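PDB 3UP8: putative 2,5-diketo-D-gluconic acid reductase B from Sinorhizobium meliloti, which probably reduces methylglyoxal to hydroxyacetone with NADPH, as a TIM-barrel member of the aldo/keto reductase family. Local coordinates for residues E167-S172 with R197-S202; K191-A196 with V240-V245. All coordinates share one frame; numbering follows the deposited sequence.

Contact 1 of 2, residues E167-S172 with R197-S202; sequences EAARLS and RRLGMS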
ATOM      1  N   GLU A 167       8.692  13.552  11.613  1.00 16.89           N
ATOM      2  CA  GLU A 167       9.801  13.010  12.400  1.00 16.87           C
ATOM      3  C   GLU A 167      10.597  11.977  11.597  1.00 15.62           C
ATOM      4  O   GLU A 167      11.816  12.036  11.560  1.00 14.81           O
ATOM      5  CB  GLU A 167       9.325  12.413  13.741  1.00 16.97           C
ATOM      6  CG  GLU A 167      10.445  11.704  14.527  1.00 19.80           C
ATOM      7  CD  GLU A 167       9.997  11.084  15.847  1.00 24.81           C
ATOM      8  OE1 GLU A 167       8.906  10.475  15.911  1.00 25.94           O
ATOM      9  OE2 GLU A 167      10.765  11.186  16.826  1.00 26.18           O
ATOM     10  N   ALA A 168       9.903  11.046  10.946  1.00 14.52           N
ATOM     11  CA  ALA A 168      10.590  10.049  10.106  1.00 13.99           C
ATOM     12  C   ALA A 168      11.431  10.672   8.989  1.00 13.96           C
ATOM     13  O   ALA A 168      12.593  10.309   8.810  1.00 13.94           O
ATOM     14  CB  ALA A 168       9.597   9.012   9.558  1.00 13.20           C
ATOM     15  N   ALA A 169      10.863  11.633   8.263  1.00 14.29           N
ATOM     16  CA  ALA A 169      11.592  12.342   7.209  1.00 14.15           C
ATOM     17  C   ALA A 169      12.831  13.065   7.756  1.00 14.59           C
ATOM     18  O   ALA A 169      13.899  13.049   7.135  1.00 14.47           O
ATOM     19  CB  ALA A 169      10.648  13.339   6.479  1.00 14.24           C
ATOM     20  N   ARG A 170      12.678  13.692   8.919  1.00 14.69           N
ATOM     21  CA  ARG A 170      13.789  14.404   9.584  1.00 15.40           C
ATOM     22  C   ARG A 170      14.930  13.479  10.055  1.00 14.71           C
ATOM     23  O   ARG A 170      16.102  13.812   9.900  1.00 14.84           O
ATOM     24  CB  ARG A 170      13.247  15.225  10.768  1.00 16.10           C
ATOM     25  CG  ARG A 170      14.313  16.061  11.524  1.00 17.92           C
ATOM     26  CD  ARG A 170      13.675  17.067  12.503  1.00 16.67           C
ATOM     27  NE  ARG A 170      12.521  16.545  13.252  1.00 15.10           N
ATOM     28  CZ  ARG A 170      12.579  15.724  14.303  1.00 17.15           C
ATOM     29  NH1 ARG A 170      13.745  15.266  14.766  1.00 17.42           N
ATOM     30  NH2 ARG A 170      11.458  15.332  14.884  1.00 17.94           N
ATOM     31  N   LEU A 171      14.589  12.342  10.649  1.00 13.69           N
ATOM     32  CA  LEU A 171      15.607  11.433  11.201  1.00 14.34           C
ATOM     33  C   LEU A 171      16.296  10.541  10.160  1.00 14.25           C
ATOM     34  O   LEU A 171      17.347   9.962  10.441  1.00 14.33           O
ATOM     35  CB  LEU A 171      14.994  10.550  12.291  1.00 13.81           C
ATOM     36  CG  LEU A 171      14.514  11.266  13.551  1.00 15.29           C
ATOM     37  CD1 LEU A 171      13.732  10.313  14.439  1.00 13.33           C
ATOM     38  CD2 LEU A 171      15.700  11.900  14.312  1.00 13.72           C
ATOM     39  N   SER A 172      15.717  10.440   8.966  1.00 14.06           N
ATOM     40  CA  SER A 172      16.189   9.451   7.972  1.00 14.20           C
ATOM     41  C   SER A 172      17.120  10.054   6.956  1.00 14.49           C
ATOM     42  O   SER A 172      16.754  11.008   6.276  1.00 13.45           O
ATOM     43  CB  SER A 172      15.005   8.797   7.249  1.00 14.03           C
ATOM     44  OG  SER A 172      15.451   7.778   6.369  1.00 14.78           O
ATOM     45  N   ARG A 197       2.553  15.324   0.528  1.00 18.30           N
ATOM     46  CA  ARG A 197       2.942  16.152  -0.607  1.00 19.65           C
ATOM     47  C   ARG A 197       4.033  17.187  -0.277  1.00 20.19           C
ATOM     48  O   ARG A 197       4.951  17.402  -1.072  1.00 20.47           O
ATOM     49  CB  ARG A 197       1.703  16.813  -1.227  1.00 19.91           C
ATOM     50  CG  ARG A 197       0.844  15.824  -2.017  1.00 21.13           C
ATOM     51  CD  ARG A 197      -0.528  16.387  -2.329  1.00 21.85           C
ATOM     52  NE  ARG A 197      -1.364  15.423  -3.050  1.00 23.00           N
ATOM     53  CZ  ARG A 197      -2.692  15.386  -2.961  1.00 23.81           C
ATOM     54  NH1 ARG A 197      -3.318  16.251  -2.175  1.00 23.69           N
ATOM     55  NH2 ARG A 197      -3.396  14.483  -3.636  1.00 23.44           N
ATOM     56  N   ARG A 198       3.949  17.802   0.897  1.00 20.89           N
ATOM     57  CA  ARG A 198       5.020  18.690   1.366  1.00 21.56           C
ATOM     58  C   ARG A 198       6.352  17.949   1.540  1.00 21.16           C
ATOM     59  O   ARG A 198       7.412  18.467   1.172  1.00 21.42           O
ATOM     60  CB  ARG A 198       4.620  19.385   2.665  1.00 22.48           C
ATOM     61  CG  ARG A 198       5.628  20.448   3.134  1.00 27.30           C
ATOM     62  CD  ARG A 198       5.204  21.165   4.418  1.00 33.06           C
ATOM     63  NE  ARG A 198       5.094  20.262   5.570  1.00 36.72           N
ATOM     64  CZ  ARG A 198       6.127  19.810   6.281  1.00 38.35           C
ATOM     65  NH1 ARG A 198       7.379  20.157   5.971  1.00 38.92           N
ATOM     66  NH2 ARG A 198       5.908  18.999   7.304  1.00 38.59           N
ATOM     67  N   LEU A 199       6.295  16.728   2.068  1.00 19.45           N
ATOM     68  CA  LEU A 199       7.512  15.957   2.327  1.00 19.19           C
ATOM     69  C   LEU A 199       7.983  15.158   1.107  1.00 18.82           C
ATOM     70  O   LEU A 199       9.074  14.593   1.107  1.00 17.99           O
ATOM     71  CB  LEU A 199       7.333  15.052   3.556  1.00 18.39           C
ATOM     72  CG  LEU A 199       7.034  15.753   4.886  1.00 18.94           C
ATOM     73  CD1 LEU A 199       6.596  14.753   5.947  1.00 20.49           C
ATOM     74  CD2 LEU A 199       8.243  16.563   5.394  1.00 22.03           C
ATOM     75  N   GLY A 200       7.165  15.134   0.058  1.00 18.37           N
ATOM     76  CA  GLY A 200       7.532  14.444  -1.173  1.00 17.94           C
ATOM     77  C   GLY A 200       7.265  12.954  -1.152  1.00 17.71           C
ATOM     78  O   GLY A 200       7.682  12.236  -2.060  1.00 18.34           O
HETATM   79  N   MSE A 201       6.581  12.463  -0.123  1.00 17.55           N
HETATM   80  CA  MSE A 201       6.232  11.052  -0.114  1.00 17.13           C
HETATM   81  C   MSE A 201       4.846  10.830  -0.718  1.00 16.60           C
HETATM   82  O   MSE A 201       4.074  11.769  -0.845  1.00 16.34           O
HETATM   83  CB  MSE A 201       6.344  10.457   1.282  1.00 18.20           C
HETATM   84  CG  MSE A 201       5.345  10.955   2.290  1.00 20.62           C
HETATM   85 SE   MSE A 201       5.779  10.279   4.094  1.00 27.35          SE
HETATM   86  CE  MSE A 201       7.323  11.362   4.475  1.00 24.16           C
ATOM     87  N   SER A 202       4.566   9.597  -1.118  1.00 15.78           N
ATOM     88  CA  SER A 202       3.228   9.199  -1.523  1.00 16.23           C
ATOM     89  C   SER A 202       2.424   8.668  -0.340  1.00 15.87           C
ATOM     90  O   SER A 202       2.925   8.514   0.779  1.00 15.86           O
ATOM     91  CB  SER A 202       3.293   8.132  -2.618  1.00 15.57           C
ATOM     92  OG  SER A 202       4.001   6.993  -2.138  1.00 16.48           O
TER

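Contact 2 of 2, residues K191-A196 with V240-V245; sequences KVLQTA and VQQQDV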
ATOM      1  N   LYS A 191      -5.264  15.874   5.977  1.00 21.37           N
ATOM      2  CA  LYS A 191      -4.024  16.307   6.637  1.00 21.93           C
ATOM      3  C   LYS A 191      -2.839  15.407   6.250  1.00 20.77           C
ATOM      4  O   LYS A 191      -1.772  15.898   5.901  1.00 20.58           O
ATOM      5  CB  LYS A 191      -4.174  16.342   8.165  1.00 22.78           C
ATOM      6  CG  LYS A 191      -5.048  17.469   8.722  1.00 26.02           C
ATOM      7  CD  LYS A 191      -4.931  17.494  10.266  1.00 31.42           C
ATOM      8  CE  LYS A 191      -6.054  18.315  10.918  1.00 33.78           C
ATOM      9  NZ  LYS A 191      -5.989  18.273  12.417  1.00 34.26           N
ATOM     10  N   VAL A 192      -3.045  14.095   6.287  1.00 20.03           N
ATOM     11  CA  VAL A 192      -2.002  13.152   5.879  1.00 18.81           C
ATOM     12  C   VAL A 192      -1.530  13.396   4.435  1.00 18.93           C
ATOM     13  O   VAL A 192      -0.324  13.434   4.166  1.00 17.99           O
ATOM     14  CB  VAL A 192      -2.454  11.685   6.121  1.00 18.66           C
ATOM     15  CG1 VAL A 192      -1.554  10.694   5.391  1.00 17.10           C
ATOM     16  CG2 VAL A 192      -2.477  11.389   7.643  1.00 17.42           C
ATOM     17  N   LEU A 193      -2.474  13.581   3.508  1.00 19.05           N
ATOM     18  CA  LEU A 193      -2.122  13.857   2.111  1.00 19.98           C
ATOM     19  C   LEU A 193      -1.315  15.131   1.951  1.00 20.29           C
ATOM     20  O   LEU A 193      -0.353  15.179   1.172  1.00 19.65           O
ATOM     21  CB  LEU A 193      -3.377  13.967   1.242  1.00 20.53           C
ATOM     22  CG  LEU A 193      -3.847  12.747   0.470  1.00 23.71           C
ATOM     23  CD1 LEU A 193      -5.240  13.044  -0.109  1.00 26.81           C
ATOM     24  CD2 LEU A 193      -2.846  12.359  -0.624  1.00 24.88           C
ATOM     25  N   GLN A 194      -1.723  16.171   2.672  1.00 20.95           N
ATOM     26  CA  GLN A 194      -1.066  17.470   2.575  1.00 21.89           C
ATOM     27  C   GLN A 194       0.364  17.377   3.097  1.00 20.49           C
ATOM     28  O   GLN A 194       1.281  17.924   2.491  1.00 20.52           O
ATOM     29  CB  GLN A 194      -1.879  18.562   3.298  1.00 22.64           C
ATOM     30  CG  GLN A 194      -3.288  18.753   2.656  1.00 27.21           C
ATOM     31  CD  GLN A 194      -4.119  19.896   3.253  1.00 32.36           C
ATOM     32  OE1 GLN A 194      -4.101  20.135   4.465  1.00 35.84           O
ATOM     33  NE2 GLN A 194      -4.879  20.583   2.398  1.00 33.61           N
ATOM     34  N   THR A 195       0.550  16.667   4.205  1.00 19.82           N
ATOM     35  CA  THR A 195       1.895  16.449   4.752  1.00 19.15           C
ATOM     36  C   THR A 195       2.724  15.596   3.796  1.00 18.03           C
ATOM     37  O   THR A 195       3.874  15.914   3.524  1.00 17.80           O
ATOM     38  CB  THR A 195       1.837  15.821   6.158  1.00 19.21           C
ATOM     39  OG1 THR A 195       1.190  16.728   7.048  1.00 19.41           O
ATOM     40  CG2 THR A 195       3.224  15.515   6.704  1.00 20.06           C
ATOM     41  N   ALA A 196       2.134  14.524   3.266  1.00 17.78           N
ATOM     42  CA  ALA A 196       2.842  13.684   2.289  1.00 17.60           C
ATOM     43  C   ALA A 196       3.406  14.514   1.145  1.00 18.00           C
ATOM     44  O   ALA A 196       4.591  14.427   0.829  1.00 17.30           O
ATOM     45  CB  ALA A 196       1.930  12.584   1.759  1.00 17.44           C
ATOM     46  N   VAL A 240      -6.942   6.276  -7.114  1.00 20.70           N
ATOM     47  CA  VAL A 240      -5.844   6.238  -8.064  1.00 21.56           C
ATOM     48  C   VAL A 240      -5.793   7.521  -8.903  1.00 21.66           C
ATOM     49  O   VAL A 240      -4.733   7.907  -9.405  1.00 21.32           O
ATOM     50  CB  VAL A 240      -5.931   4.922  -8.879  1.00 22.08           C
ATOM     51  CG1 VAL A 240      -6.467   5.135 -10.304  1.00 20.73           C
ATOM     52  CG2 VAL A 240      -4.619   4.190  -8.844  1.00 23.36           C
ATOM     53  N   GLN A 241      -6.937   8.201  -9.005  1.00 21.44           N
ATOM     54  CA  GLN A 241      -7.031   9.488  -9.700  1.00 21.54           C
ATOM     55  C   GLN A 241      -6.482  10.649  -8.864  1.00 21.47           C
ATOM     56  O   GLN A 241      -6.189  11.717  -9.397  1.00 21.83           O
ATOM     57  CB  GLN A 241      -8.493   9.768 -10.106  1.00 21.89           C
ATOM     58  CG  GLN A 241      -8.686  10.950 -11.063  1.00 20.59           C
ATOM     59  CD  GLN A 241     -10.050  10.922 -11.745  1.00 20.98           C
ATOM     60  OE1 GLN A 241     -10.493   9.883 -12.251  1.00 21.25           O
ATOM     61  NE2 GLN A 241     -10.712  12.061 -11.767  1.00 21.69           N
ATOM     62  N   GLN A 242      -6.339  10.455  -7.557  1.00 21.20           N
ATOM     63  CA  GLN A 242      -5.735  11.489  -6.715  1.00 20.74           C
ATOM     64  C   GLN A 242      -4.220  11.518  -6.884  1.00 21.31           C
ATOM     65  O   GLN A 242      -3.574  10.451  -6.936  1.00 20.62           O
ATOM     66  CB  GLN A 242      -6.051  11.240  -5.257  1.00 20.98           C
ATOM     67  CG  GLN A 242      -7.441  11.614  -4.851  1.00 20.45           C
ATOM     68  CD  GLN A 242      -7.734  11.211  -3.432  1.00 20.85           C
ATOM     69  OE1 GLN A 242      -7.162  11.755  -2.487  1.00 23.55           O
ATOM     70  NE2 GLN A 242      -8.654  10.276  -3.268  1.00 19.82           N
ATOM     71  N   GLN A 243      -3.663  12.730  -6.957  1.00 21.15           N
ATOM     72  CA  GLN A 243      -2.213  12.915  -7.033  1.00 21.80           C
ATOM     73  C   GLN A 243      -1.544  12.226  -5.852  1.00 20.70           C
ATOM     74  O   GLN A 243      -1.984  12.380  -4.712  1.00 20.36           O
ATOM     75  CB  GLN A 243      -1.827  14.398  -7.024  1.00 22.41           C
ATOM     76  CG  GLN A 243      -2.333  15.216  -8.222  1.00 26.58           C
ATOM     77  CD  GLN A 243      -1.979  14.585  -9.561  1.00 31.83           C
ATOM     78  OE1 GLN A 243      -0.807  14.387  -9.879  1.00 35.62           O
ATOM     79  NE2 GLN A 243      -2.997  14.273 -10.355  1.00 34.18           N
ATOM     80  N   ASP A 244      -0.482  11.475  -6.141  1.00 19.68           N
ATOM     81  CA  ASP A 244       0.387  10.887  -5.108  1.00 19.26           C
ATOM     82  C   ASP A 244      -0.227   9.730  -4.329  1.00 18.02           C
ATOM     83  O   ASP A 244       0.263   9.400  -3.244  1.00 16.45           O
ATOM     84  CB  ASP A 244       0.876  11.951  -4.110  1.00 19.62           C
ATOM     85  CG  ASP A 244       1.437  13.188  -4.799  1.00 23.52           C
ATOM     86  OD1 ASP A 244       2.482  13.085  -5.471  1.00 25.57           O
ATOM     87  OD2 ASP A 244       0.813  14.264  -4.664  1.00 27.61           O
ATOM     88  N   VAL A 245      -1.302   9.136  -4.854  1.00 16.72           N
ATOM     89  CA  VAL A 245      -1.977   8.046  -4.146  1.00 15.97           C
ATOM     90  C   VAL A 245      -1.812   6.739  -4.893  1.00 15.77           C
ATOM     91  O   VAL A 245      -1.984   6.677  -6.113  1.00 16.03           O
ATOM     92  CB  VAL A 245      -3.477   8.329  -3.903  1.00 16.09           C
ATOM     93  CG1 VAL A 245      -4.153   7.148  -3.189  1.00 16.99           C
ATOM     94  CG2 VAL A 245      -3.656   9.608  -3.116  1.00 15.66           C
TER

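Contact 1 of 2, residues E167-S172 with R197-S202
The methyl group of A169 faces L199 and M201, a selenomethionine, where two neighbouring outer helices of the TIM barrel, 162-171 and 190-199, come together near their C-terminal ends. The pair is a worked case of a small side chain meeting two long ones: the CA atoms of A169 and L199 lie 7.3 Å apart, and across these two segments the long side chains, L199 and M201, both belong to 197-202. L199 sends one branch across, its CD2 lying 4.2 Å from A169 CB. M201 arrives beside it, reaching A169 CB with CE at 4.4 Å, a loose van der Waals contact. No hydrogen bond crosses between the segments, and the buried area is small, 85 Å² in all.

The second helix ends in a Schellman motif. G200, with positive phi, is its C-prime residue; M201 N bonds back to A196 O, while the bond from G200 N to R197 O is weak. After the helix end M201 lies beside L199, just before strand 202-206. M165 of helix 162-171 touches both side chains, and a salt bridge from R198 to E166 joins the same helices. In M201 the first torsion (chi1 68°) sets CG between the backbone N and carbonyl carbon, and the bent end (chi3 73°) brings CE to 3.8 Å from CD1 of L199.

Contact 2 of 2, residues K191-A196 with V240-V245
L193 meets Q242, Q243 and V245, three of the four residues of a beta turn, and its two methyl groups divide the work. In this TIM barrel, helix 190-199 on the outside packs here against the loop that leads from helix 231-240 into strand 245-249. The turn is of type II and runs from Q242 to V245, closed by a weak bond from V245 N to Q242 O, with D244 at positive phi.

The leucine reaches the turn through an unusual conformation. Its first torsion, chi1 -96°, is well removed from any staggered position, while CD1 and CD2 spread toward different partners. CD2 packs on V245 CG2 at 3.8 Å, the two side chains crossing at about a right angle, and it is this branch of the valine that receives the leucine. L193 CD2 also lies 4.2 Å from Q243 O, a backbone oxygen that is hydrogen-bonded to NH2 of R197. CD1 of L193 instead comes up to the amide of Q242, 3.3 Å from OE1, again with the side chains nearly perpendicular. Beyond CG, the glutamine chain is extended (chi2 174°), which carries its amide out to the leucine.

Both ends of that amide are held elsewhere: OE1 is hydrogen-bonded to Y183 OH and NE2 to W238 O. L193 itself also touches Y183 and L203, so it meets both partners of the Q242-Y183 hydrogen bond. No hydrogen bond passes between the two segments. The chemistry therefore implies an apolar seam beside a fixed polar group: L193 CD1 packs against an amide oxygen, OE1 of Q242, that already has a hydrogen-bond partner in Y183 OH, so the polar atom can sit beside a methyl group.

In the fold
The two contacts share helix 190-199, contact 2 using its N-terminal and central part, residues 191-196, and contact 1 its C-terminal end, and their centres lie about 13 Å apart. Along the chain the segments alternate: 167-172, 191-196, 197-202, then 240-245. R197 joins them directly, forming a salt bridge from NE to D244 OD2 (2.9 Å) and a probable hydrogen bond from NH2 to Q243 O (2.8 Å). One helix is thus tied to the preceding helix, 162-171, and to the loop entering the last barrel strand, 245-249. Both contacts lie away from the predicted catalytic and substrate-binding residues, and belong to the packing of the barrel's outer layer.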